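Local coordinates for SaTIE-TED (Staphylococcus aureus, PDB 6FX6), which is the thioester domain of an LPXTG-anchored surface protein and, as in related bacterial thioester domains, probably serves covalent attachment to host targets, at residues A[100-105]-A[119-124]. Sequence-based numbering, arbitrary orientation.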
loop_
_atom_site.group_PDB
_atom_site.type_symbol
_atom_site.label_atom_id
_atom_site.label_comp_id
_atom_site.label_asym_id
_atom_site.label_seq_id
_atom_site.Cartn_x
_atom_site.Cartn_y
_atom_site.Cartn_z
ATOM N N THR A 100 -7.302 -7.416 -6.853
ATOM C CA THR A 100 -6.804 -6.108 -6.442
ATOM C C THR A 100 -7.241 -5.021 -7.430
ATOM O O THR A 100 -7.749 -3.979 -7.012
ATOM C CB THR A 100 -5.272 -6.128 -6.280
ATOM O OG1 THR A 100 -4.924 -7.132 -5.325
ATOM C CG2 THR A 100 -4.746 -4.789 -5.797
ATOM N N GLN A 101 -7.060 -5.276 -8.726
ATOM C CA GLN A 101 -7.533 -4.358 -9.775
ATOM C C GLN A 101 -9.033 -4.122 -9.659
ATOM O O GLN A 101 -9.494 -2.996 -9.799
ATOM C CB GLN A 101 -7.214 -4.905 -11.172
ATOM C CG GLN A 101 -7.697 -4.045 -12.341
ATOM C CD GLN A 101 -6.997 -2.710 -12.425
ATOM O OE1 GLN A 101 -5.986 -2.576 -13.120
ATOM N NE2 GLN A 101 -7.523 -1.713 -11.716
HETATM N N MSE A 102 -9.783 -5.196 -9.422
HETATM C CA MSE A 102 -11.240 -5.105 -9.295
HETATM C C MSE A 102 -11.683 -4.306 -8.093
HETATM O O MSE A 102 -12.692 -3.596 -8.161
HETATM C CB MSE A 102 -11.888 -6.492 -9.249
HETATM C CG MSE A 102 -12.144 -7.018 -10.658
HETATM SE SE MSE A 102 -12.566 -8.935 -10.549
HETATM C CE MSE A 102 -14.353 -8.796 -9.726
ATOM N N LEU A 103 -10.946 -4.415 -6.985
ATOM C CA LEU A 103 -11.242 -3.640 -5.775
ATOM C C LEU A 103 -10.916 -2.155 -5.947
ATOM O O LEU A 103 -11.677 -1.297 -5.494
ATOM C CB LEU A 103 -10.489 -4.209 -4.563
ATOM C CG LEU A 103 -10.798 -3.571 -3.195
ATOM C CD1 LEU A 103 -12.294 -3.483 -2.934
ATOM C CD2 LEU A 103 -10.106 -4.354 -2.088
ATOM N N ILE A 104 -9.778 -1.867 -6.585
ATOM C CA ILE A 104 -9.422 -0.506 -6.998
ATOM C C ILE A 104 -10.539 0.084 -7.850
ATOM O O ILE A 104 -10.965 1.213 -7.621
ATOM C CB ILE A 104 -8.068 -0.475 -7.760
ATOM C CG1 ILE A 104 -6.913 -0.643 -6.767
ATOM C CG2 ILE A 104 -7.886 0.820 -8.554
ATOM C CD1 ILE A 104 -5.596 -1.044 -7.401
ATOM N N TRP A 105 -11.015 -0.691 -8.820
ATOM C CA TRP A 105 -12.095 -0.243 -9.698
ATOM C C TRP A 105 -13.439 -0.037 -8.998
ATOM O O TRP A 105 -14.217 0.799 -9.445
ATOM C CB TRP A 105 -12.284 -1.199 -10.881
ATOM C CG TRP A 105 -11.303 -1.053 -12.001
ATOM C CD1 TRP A 105 -10.348 -0.086 -12.163
ATOM C CD2 TRP A 105 -11.225 -1.885 -13.154
ATOM N NE1 TRP A 105 -9.664 -0.288 -13.334
ATOM C CE2 TRP A 105 -10.185 -1.383 -13.966
ATOM C CE3 TRP A 105 -11.935 -3.013 -13.583
ATOM C CZ2 TRP A 105 -9.827 -1.976 -15.179
ATOM C CZ3 TRP A 105 -11.578 -3.606 -14.787
ATOM C CH2 TRP A 105 -10.529 -3.086 -15.571
ATOM N N LEU A 119 -12.351 -16.862 -9.353
ATOM C CA LEU A 119 -11.634 -15.761 -8.687
ATOM C C LEU A 119 -11.594 -15.850 -7.171
ATOM O O LEU A 119 -10.643 -15.358 -6.566
ATOM C CB LEU A 119 -12.227 -14.389 -9.035
ATOM C CG LEU A 119 -11.395 -13.573 -10.006
ATOM C CD1 LEU A 119 -11.360 -14.280 -11.331
ATOM C CD2 LEU A 119 -11.982 -12.186 -10.160
ATOM N N ASN A 120 -12.638 -16.422 -6.569
ATOM C CA ASN A 120 -12.806 -16.409 -5.122
ATOM C C ASN A 120 -12.794 -14.944 -4.655
ATOM O O ASN A 120 -12.079 -14.583 -3.719
ATOM C CB ASN A 120 -11.697 -17.253 -4.460
ATOM C CG ASN A 120 -12.043 -17.696 -3.050
ATOM O OD1 ASN A 120 -13.192 -18.022 -2.748
ATOM N ND2 ASN A 120 -11.039 -17.728 -2.184
ATOM N N TYR A 121 -13.590 -14.112 -5.333
ATOM C CA TYR A 121 -13.469 -12.651 -5.222
ATOM C C TYR A 121 -13.826 -12.117 -3.847
ATOM O O TYR A 121 -13.088 -11.302 -3.292
ATOM C CB TYR A 121 -14.322 -11.919 -6.270
ATOM C CG TYR A 121 -14.178 -10.400 -6.213
ATOM C CD1 TYR A 121 -12.945 -9.789 -6.453
ATOM C CD2 TYR A 121 -15.268 -9.577 -5.899
ATOM C CE1 TYR A 121 -12.801 -8.405 -6.384
ATOM C CE2 TYR A 121 -15.140 -8.191 -5.840
ATOM C CZ TYR A 121 -13.906 -7.606 -6.079
ATOM O OH TYR A 121 -13.762 -6.230 -6.022
ATOM N N GLU A 122 -14.954 -12.559 -3.309
ATOM C CA GLU A 122 -15.434 -12.032 -2.035
ATOM C C GLU A 122 -14.454 -12.318 -0.898
ATOM O O GLU A 122 -14.221 -11.446 -0.062
ATOM C CB GLU A 122 -16.835 -12.563 -1.710
ATOM C CG GLU A 122 -17.922 -12.073 -2.664
ATOM C CD GLU A 122 -18.035 -10.553 -2.721
ATOM O OE1 GLU A 122 -18.128 -9.916 -1.648
ATOM O OE2 GLU A 122 -18.026 -9.993 -3.842
ATOM N N ALA A 123 -13.864 -13.514 -0.893
ATOM C CA ALA A 123 -12.851 -13.890 0.104
ATOM C C ALA A 123 -11.528 -13.136 -0.090
ATOM O O ALA A 123 -10.890 -12.741 0.889
ATOM C CB ALA A 123 -12.612 -15.391 0.086
ATOM N N ARG A 124 -11.117 -12.945 -1.344
ATOM C CA ARG A 124 -9.916 -12.159 -1.652
ATOM C C ARG A 124 -10.082 -10.693 -1.244
ATOM O O ARG A 124 -9.201 -10.124 -0.595
ATOM C CB ARG A 124 -9.539 -12.263 -3.138
ATOM C CG ARG A 124 -8.867 -13.579 -3.510
ATOM C CD ARG A 124 -8.272 -13.545 -4.915
ATOM N NE ARG A 124 -7.060 -14.366 -5.014
ATOM C CZ ARG A 124 -7.022 -15.684 -5.214
ATOM N NH1 ARG A 124 -8.132 -16.395 -5.357
ATOM N NH2 ARG A 124 -5.846 -16.301 -5.276
#
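Selenomethionine Met102, within helix 94-107, faces Tyr121 in the first turn of helix 121-134, their CA atoms 8.9 Å apart and the nearest pair between 100-105 and 119-124. Tyr121 extends its ring toward helix 94-107, its CG trans to the main-chain nitrogen (chi1 -178°). The Met102 chain bends at its last torsion (71°), laying the methyl over the ring: CE sits 3.6 Å from the Tyr121 ring centroid and 8° off its normal, a CH-pi contact. Met102 SE is oblique to the same ring, 4.6 Å from the centroid, and meets Leu119 CD2 tip to tip; their 3.3 Å separation is very short and its exact length doubtful. Nearer the backbone, Met102 CB packs against Tyr121 CE1 at 3.6 Å. The approach of Leu103 N to Tyr121 OH (3.5 Å) is too poorly angled to be a bond; Tyr121 OH is instead hydrogen-bonded to Glu106 OE2. Within 119-124, Arg124 NH1 donates to Leu119 O (3.0 Å), while NH2 forms a salt bridge with Asp91. Ile115 also touches Met102 and Tyr121. The selenium and methyl of Met102 against the Tyr121 ring make a buried Met-aromatic contact joining two consecutive helices of the thioester domain, linked through strand 111-115.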